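PDB 2VBF: branched-chain alpha-ketoacid decarboxylase from Lactococcus lactis, which probably decarboxylates branched-chain and aromatic alpha-keto acids to aldehydes, with the help of thiamine diphosphate and a magnesium ion. Local coordinates for residues 72-77 / 459-464; 78-83 / 427-432. One frame throughout, in Å; residues are numbered along the deposited sequence.

Contact 1 of 2, residues 72-77 / 459-464; sequences ELNASY and VQELGL. With TPP (thiamine diphosphate), chain D.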
loop_
_atom_site.group_PDB
_atom_site.type_symbol
_atom_site.label_atom_id
_atom_site.label_comp_id
_atom_site.label_asym_id
_atom_site.label_seq_id
_atom_site.Cartn_x
_atom_site.Cartn_y
_atom_site.Cartn_z
ATOM N N GLU A 72 5.776 -2.936 2.535
ATOM C CA GLU A 72 5.904 -1.681 3.289
ATOM C C GLU A 72 4.626 -1.198 3.965
ATOM O O GLU A 72 4.679 -0.603 5.054
ATOM C CB GLU A 72 6.474 -0.569 2.412
ATOM C CG GLU A 72 7.912 -0.812 2.013
ATOM C CD GLU A 72 8.073 -1.639 0.736
ATOM O OE1 GLU A 72 7.090 -2.243 0.229
ATOM O OE2 GLU A 72 9.215 -1.682 0.230
ATOM N N LEU A 73 3.475 -1.387 3.322
ATOM C CA LEU A 73 2.236 -1.021 3.975
ATOM C C LEU A 73 2.117 -1.787 5.290
ATOM O O LEU A 73 1.803 -1.215 6.335
ATOM C CB LEU A 73 1.012 -1.285 3.083
ATOM C CG LEU A 73 -0.319 -0.854 3.706
ATOM C CD1 LEU A 73 -0.373 0.640 4.055
ATOM C CD2 LEU A 73 -1.511 -1.236 2.832
ATOM N N ASN A 74 2.393 -3.088 5.238
ATOM C CA ASN A 74 2.332 -3.913 6.423
ATOM C C ASN A 74 3.330 -3.470 7.481
ATOM O O ASN A 74 2.979 -3.464 8.670
ATOM C CB ASN A 74 2.512 -5.392 6.077
ATOM C CG ASN A 74 1.374 -5.918 5.203
ATOM O OD1 ASN A 74 0.344 -5.250 5.039
ATOM N ND2 ASN A 74 1.558 -7.107 4.617
ATOM N N ALA A 75 4.541 -3.086 7.056
ATOM C CA ALA A 75 5.582 -2.549 7.940
ATOM C C ALA A 75 5.076 -1.333 8.703
ATOM O O ALA A 75 5.260 -1.236 9.916
ATOM C CB ALA A 75 6.877 -2.184 7.126
ATOM N N SER A 76 4.390 -0.440 7.999
ATOM C CA SER A 76 3.852 0.779 8.603
ATOM C C SER A 76 2.754 0.469 9.638
ATOM O O SER A 76 2.735 1.026 10.734
ATOM C CB SER A 76 3.361 1.736 7.507
ATOM O OG SER A 76 2.148 1.318 6.906
ATOM N N TYR A 77 1.880 -0.472 9.302
ATOM C CA TYR A 77 0.863 -0.950 10.225
ATOM C C TYR A 77 1.498 -1.587 11.466
ATOM O O TYR A 77 1.037 -1.396 12.598
ATOM C CB TYR A 77 -0.019 -1.986 9.532
ATOM C CG TYR A 77 -0.982 -1.496 8.456
ATOM C CD1 TYR A 77 -1.463 -0.183 8.421
ATOM C CD2 TYR A 77 -1.481 -2.402 7.509
ATOM C CE1 TYR A 77 -2.410 0.215 7.452
ATOM C CE2 TYR A 77 -2.401 -2.015 6.550
ATOM C CZ TYR A 77 -2.860 -0.712 6.528
ATOM O OH TYR A 77 -3.780 -0.356 5.571
ATOM N N VAL A 459 -2.359 -10.438 4.607
ATOM C CA VAL A 459 -2.051 -11.826 4.944
ATOM C C VAL A 459 -0.563 -12.199 4.906
ATOM O O VAL A 459 -0.131 -13.072 5.654
ATOM C CB VAL A 459 -2.848 -12.798 4.011
ATOM C CG1 VAL A 459 -2.303 -12.730 2.598
ATOM C CG2 VAL A 459 -2.796 -14.235 4.551
ATOM N N GLN A 460 0.235 -11.526 4.072
ATOM C CA GLN A 460 1.625 -11.951 3.855
ATOM C C GLN A 460 2.522 -11.831 5.081
ATOM O O GLN A 460 3.603 -12.446 5.100
ATOM C CB GLN A 460 2.271 -11.284 2.634
ATOM C CG GLN A 460 2.151 -9.772 2.573
ATOM C CD GLN A 460 0.905 -9.339 1.835
ATOM O OE1 GLN A 460 -0.135 -9.052 2.442
ATOM N NE2 GLN A 460 0.985 -9.344 0.519
ATOM N N GLU A 461 2.103 -11.096 6.120
ATOM C CA GLU A 461 2.922 -11.036 7.352
ATOM C C GLU A 461 2.824 -12.314 8.202
ATOM O O GLU A 461 3.480 -12.436 9.237
ATOM C CB GLU A 461 2.614 -9.808 8.201
ATOM C CG GLU A 461 2.860 -8.460 7.491
ATOM C CD GLU A 461 4.134 -8.397 6.675
ATOM O OE1 GLU A 461 5.207 -8.700 7.232
ATOM O OE2 GLU A 461 4.071 -8.039 5.468
ATOM N N LEU A 462 2.002 -13.268 7.770
ATOM C CA LEU A 462 2.040 -14.618 8.332
ATOM C C LEU A 462 3.485 -15.165 8.325
ATOM O O LEU A 462 3.911 -15.785 9.294
ATOM C CB LEU A 462 1.086 -15.524 7.541
ATOM C CG LEU A 462 0.537 -16.834 8.092
ATOM C CD1 LEU A 462 0.283 -16.806 9.579
ATOM C CD2 LEU A 462 -0.747 -17.174 7.328
ATOM N N GLY A 463 4.254 -14.915 7.262
ATOM C CA GLY A 463 5.648 -15.359 7.202
ATOM C C GLY A 463 6.486 -14.845 8.362
ATOM O O GLY A 463 7.192 -15.605 9.027
ATOM N N LEU A 464 6.406 -13.538 8.600
ATOM C CA LEU A 464 7.073 -12.909 9.728
ATOM C C LEU A 464 6.681 -13.543 11.061
ATOM O O LEU A 464 7.535 -13.794 11.906
ATOM C CB LEU A 464 6.745 -11.410 9.727
ATOM C CG LEU A 464 7.289 -10.539 10.863
ATOM C CD1 LEU A 464 7.327 -9.063 10.427
ATOM C CD2 LEU A 464 6.486 -10.697 12.150
HETATM N "N1'" TPP D . 10.322 -2.388 -2.088
HETATM C "C2'" TPP D . 9.619 -2.065 -3.228
HETATM C CM2 TPP D . 8.156 -1.769 -3.137
HETATM N "N3'" TPP D . 10.281 -2.012 -4.420
HETATM C "C4'" TPP D . 11.634 -2.288 -4.501
HETATM N "N4'" TPP D . 12.206 -2.176 -5.694
HETATM C "C5'" TPP D . 12.355 -2.640 -3.351
HETATM C "C6'" TPP D . 11.671 -2.691 -2.140
HETATM C "C7'" TPP D . 13.847 -2.976 -3.426
HETATM N N3 TPP D . 14.117 -4.226 -4.146
HETATM C C2 TPP D . 14.463 -4.340 -5.490
HETATM S S1 TPP D . 14.707 -5.843 -6.043
HETATM C C5 TPP D . 14.394 -6.420 -4.568
HETATM C C4 TPP D . 14.092 -5.464 -3.594
HETATM C CM4 TPP D . 13.771 -5.747 -2.148
HETATM C C6 TPP D . 14.489 -7.911 -4.397
HETATM C C7 TPP D . 13.478 -8.705 -5.220
HETATM O O7 TPP D . 13.680 -10.055 -4.834
HETATM P PA TPP D . 13.098 -11.295 -5.684
HETATM O O1A TPP D . 11.677 -10.919 -6.073
HETATM O O2A TPP D . 13.161 -12.511 -4.791
HETATM O O3A TPP D . 13.996 -11.346 -7.004
HETATM P PB TPP D . 15.340 -12.220 -7.272
HETATM O O1B TPP D . 16.406 -11.218 -7.599
HETATM O O2B TPP D . 15.038 -13.123 -8.428
HETATM O O3B TPP D . 15.626 -13.025 -6.034
#

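Contact 2 of 2, residues 78-83 / 427-432; sequences MADGYA and IGYTFP. With TPP (thiamine diphosphate), chain F.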
loop_
_atom_site.group_PDB
_atom_site.type_symbol
_atom_site.label_atom_id
_atom_site.label_comp_id
_atom_site.label_asym_id
_atom_site.label_seq_id
_atom_site.Cartn_x
_atom_site.Cartn_y
_atom_site.Cartn_z
ATOM N N MET A 78 2.525 -2.390 11.223
ATOM C CA MET A 78 3.213 -3.097 12.304
ATOM C C MET A 78 3.881 -2.132 13.266
ATOM O O MET A 78 3.770 -2.304 14.479
ATOM C CB MET A 78 4.240 -4.071 11.744
ATOM C CG MET A 78 4.778 -5.059 12.783
ATOM S SD MET A 78 5.608 -6.523 12.092
ATOM C CE MET A 78 4.243 -7.307 11.249
ATOM N N ALA A 79 4.560 -1.131 12.708
ATOM C CA ALA A 79 5.187 -0.066 13.503
ATOM C C ALA A 79 4.156 0.699 14.352
ATOM O O ALA A 79 4.397 1.011 15.523
ATOM C CB ALA A 79 5.967 0.877 12.600
ATOM N N ASP A 80 2.985 0.964 13.776
ATOM C CA ASP A 80 1.891 1.603 14.498
ATOM C C ASP A 80 1.454 0.752 15.718
ATOM O O ASP A 80 1.427 1.252 16.837
ATOM C CB ASP A 80 0.741 1.885 13.512
ATOM C CG ASP A 80 -0.436 2.596 14.129
ATOM O OD1 ASP A 80 -1.004 2.103 15.122
ATOM O OD2 ASP A 80 -0.849 3.621 13.543
ATOM N N GLY A 81 1.145 -0.531 15.515
ATOM C CA GLY A 81 0.839 -1.424 16.630
ATOM C C GLY A 81 1.920 -1.472 17.698
ATOM O O GLY A 81 1.639 -1.434 18.893
ATOM N N TYR A 82 3.169 -1.552 17.262
ATOM C CA TYR A 82 4.301 -1.536 18.188
ATOM C C TYR A 82 4.305 -0.243 18.999
ATOM O O TYR A 82 4.515 -0.276 20.213
ATOM C CB TYR A 82 5.584 -1.676 17.390
ATOM C CG TYR A 82 6.884 -1.838 18.159
ATOM C CD1 TYR A 82 7.428 -3.093 18.391
ATOM C CD2 TYR A 82 7.611 -0.729 18.572
ATOM C CE1 TYR A 82 8.655 -3.250 19.048
ATOM C CE2 TYR A 82 8.830 -0.871 19.233
ATOM C CZ TYR A 82 9.353 -2.134 19.468
ATOM O OH TYR A 82 10.590 -2.274 20.116
ATOM N N ALA A 83 4.036 0.886 18.336
ATOM C CA ALA A 83 4.016 2.191 19.008
ATOM C C ALA A 83 2.922 2.258 20.065
ATOM O O ALA A 83 3.124 2.830 21.137
ATOM C CB ALA A 83 3.853 3.327 17.996
ATOM N N ILE A 427 -8.941 -1.216 6.861
ATOM C CA ILE A 427 -9.035 -2.659 7.024
ATOM C C ILE A 427 -7.740 -3.334 6.595
ATOM O O ILE A 427 -7.118 -2.935 5.603
ATOM C CB ILE A 427 -10.270 -3.315 6.342
ATOM C CG1 ILE A 427 -10.314 -3.105 4.823
ATOM C CG2 ILE A 427 -11.569 -2.816 7.004
ATOM C CD1 ILE A 427 -11.212 -4.125 4.088
ATOM N N GLY A 428 -7.364 -4.366 7.353
ATOM C CA GLY A 428 -6.106 -5.066 7.182
ATOM C C GLY A 428 -5.069 -4.638 8.201
ATOM O O GLY A 428 -4.175 -5.403 8.517
ATOM N N TYR A 429 -5.183 -3.394 8.676
ATOM C CA TYR A 429 -4.301 -2.834 9.692
ATOM C C TYR A 429 -4.008 -3.809 10.836
ATOM O O TYR A 429 -2.857 -3.955 11.255
ATOM C CB TYR A 429 -4.907 -1.529 10.265
ATOM C CG TYR A 429 -4.295 -1.107 11.584
ATOM C CD1 TYR A 429 -3.070 -0.472 11.626
ATOM C CD2 TYR A 429 -4.950 -1.361 12.786
ATOM C CE1 TYR A 429 -2.509 -0.091 12.846
ATOM C CE2 TYR A 429 -4.395 -0.992 14.009
ATOM C CZ TYR A 429 -3.161 -0.365 14.023
ATOM O OH TYR A 429 -2.595 -0.005 15.234
ATOM N N THR A 430 -5.059 -4.443 11.355
ATOM C CA THR A 430 -4.947 -5.156 12.629
ATOM C C THR A 430 -4.002 -6.361 12.639
ATOM O O THR A 430 -3.464 -6.708 13.697
ATOM C CB THR A 430 -6.317 -5.601 13.189
ATOM O OG1 THR A 430 -7.004 -6.381 12.208
ATOM C CG2 THR A 430 -7.142 -4.369 13.611
ATOM N N PHE A 431 -3.816 -7.009 11.497
ATOM C CA PHE A 431 -2.985 -8.202 11.465
ATOM C C PHE A 431 -1.507 -7.846 11.690
ATOM O O PHE A 431 -0.929 -8.251 12.697
ATOM C CB PHE A 431 -3.275 -9.104 10.247
ATOM C CG PHE A 431 -2.380 -10.324 10.167
ATOM C CD1 PHE A 431 -2.198 -11.157 11.283
ATOM C CD2 PHE A 431 -1.739 -10.651 8.991
ATOM C CE1 PHE A 431 -1.354 -12.281 11.201
ATOM C CE2 PHE A 431 -0.884 -11.762 8.912
ATOM C CZ PHE A 431 -0.715 -12.584 10.021
ATOM N N PRO A 432 -0.888 -7.028 10.810
ATOM C CA PRO A 432 0.476 -6.619 11.167
ATOM C C PRO A 432 0.553 -5.844 12.496
ATOM O O PRO A 432 1.521 -5.987 13.257
ATOM C CB PRO A 432 0.906 -5.738 9.979
ATOM C CG PRO A 432 -0.031 -6.090 8.855
ATOM C CD PRO A 432 -1.320 -6.478 9.512
HETATM N "N1'" TPP F . -10.379 -0.327 2.219
HETATM C "C2'" TPP F . -9.621 0.019 3.307
HETATM C CM2 TPP F . -8.125 0.057 3.170
HETATM N "N3'" TPP F . -10.244 0.334 4.489
HETATM C "C4'" TPP F . -11.619 0.311 4.594
HETATM N "N4'" TPP F . -12.170 0.637 5.740
HETATM C "C5'" TPP F . -12.400 -0.066 3.497
HETATM C "C6'" TPP F . -11.770 -0.383 2.300
HETATM C "C7'" TPP F . -13.908 -0.135 3.586
HETATM N N3 TPP F . -14.363 -1.209 4.465
HETATM C C2 TPP F . -14.723 -1.089 5.795
HETATM S S1 TPP F . -15.201 -2.448 6.529
HETATM C C5 TPP F . -15.007 -3.262 5.141
HETATM C C4 TPP F . -14.549 -2.495 4.069
HETATM C CM4 TPP F . -14.294 -3.010 2.678
HETATM C C6 TPP F . -15.353 -4.738 5.133
HETATM C C7 TPP F . -14.550 -5.586 6.108
HETATM O O7 TPP F . -14.994 -6.909 5.931
HETATM P PA TPP F . -14.517 -8.094 6.886
HETATM O O1A TPP F . -13.064 -7.936 7.275
HETATM O O2A TPP F . -14.778 -9.401 6.162
HETATM O O3A TPP F . -15.403 -7.851 8.217
HETATM P PB TPP F . -16.884 -8.430 8.551
HETATM O O1B TPP F . -17.760 -7.226 8.755
HETATM O O2B TPP F . -16.732 -9.179 9.845
HETATM O O3B TPP F . -17.365 -9.327 7.445
#

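Contact 1 of 2, residues 72-77 / 459-464
Asn74 carries this contact through its amide nitrogen, which donates to two side chains of 459-464. The stronger bond runs from Asn74 ND2 to Glu461 OE2, 2.8 Å long and nearly straight at 159°. The oxygen lies in the plane of the amide and receives the proton on its anti lone pair, the one turned away from OE1, while the carboxylate stands steeply across the amide, the two planes 75° apart. Glu461 CG lies 3.4 Å from Asn74 CB, and a bend at chi2 (-42°) sets OE2 beside the amide. The second N-H points to Gln460 OE1, a weak bond of 3.4 Å between side chains that cross at about a right angle. Asparagine suits this spot because one short side chain offers two N-H groups in different directions. The contact joins the start of helix 72-86, in the N-terminal cofactor-binding domain, to the turn leading into helix 462-467 of the C-terminal one, the two domains that thiamine diphosphate enzymes pair across subunits to build their active sites. Further out, Glu461 OE1 accepts from Asn69 ND2 and Ala70 N, so a buried carboxylate also fastens the loop ahead of the helix; Asn71 OD1 takes the backbone N-H of Asn74. Gln460 has its stronger partners in the second subunit, where its NE2 reaches Gln460 OE1 and Gln456 O, linking the contact to the dimer interface. Tyr77 OH bonds Ser426 OG. At the first turn of the helix the CB of Glu72 points away from 459-464, and its OE2 lies 2.7 Å from N1' of a thiamine diphosphate also hydrogen-bonded to Ser454 and Thr402 of the second subunit; a glutamate at N1' is the familiar device by which this family activates the aminopyrimidine.

Contact 2 of 2, residues 78-83 / 427-432
The ring of Tyr429 meets Asp80 at its edge: Asp80 CB lies in the ring plane, OD1 close to it, and the carboxylate is turned 80° against the ring. Tyr429 OH donates to Asp80 OD1 over a short 2.6 Å, coming from above the carboxylate plane, and ring atom CE1 stays 3.6 Å from Asp80 CG. Tyrosine fits because its rigid ring spans from the turn to the helix and ends in a donor. Asp80 holds CG anti to its own N (chi1 -178°), which carries the carboxylate out to the phenol. OD1 also forms a salt bridge with Arg84 NE, and OD2 bonds Ser109 OG, which probably compensates this buried charge. A phenylalanine here would probably leave Asp80 OD1 without its phenol donor and loosen the tie between helix and turn. Next to this pair the backbones draw close, with Met78 CA 4.6 Å from Pro432 CA. Pro432 O receives a CA-H...O contact from Met78 CA at 3.5 Å, while the flexible methionine curls its CE to within 3.9 Å of Pro432 CB. At the start of the turn, Gly428 takes backbone angles that call for glycine, its phi being 101°. Just before it, Ile427 N lies 3.1 Å from N3' of this chain's thiamine diphosphate. Ile427 CG1 touches the pyrimidine at N3' and C2', and CD1 touches the thiazolium side at CM4 and C4, consistent with the large hydrophobic residue that supports the V conformation of thiamine diphosphate in related enzymes.

Overall arrangement
Contacts 1 and 2 sit side by side, their centres about 8 Å apart, on successive turns of helix 72-86 from the N-terminal cofactor-binding domain. Along the chain contact 2 is nested within the loop closed by contact 1, since 78-83 follows 72-77 and 427-432 precedes 459-464 in the C-terminal cofactor-binding domain. They also touch directly: Asn74 O packs 3.3 Å from Pro432 CB, and Tyr77 lies against the backbone of Tyr429. One helix thus clasps the C-terminal domain at two places. Its beginning reaches a cofactor held mainly by the second subunit, while 427-432 touches the cofactor held by this chain's own C-terminal domain, so the two contacts of this helix are each tied to a different active site of the dimer.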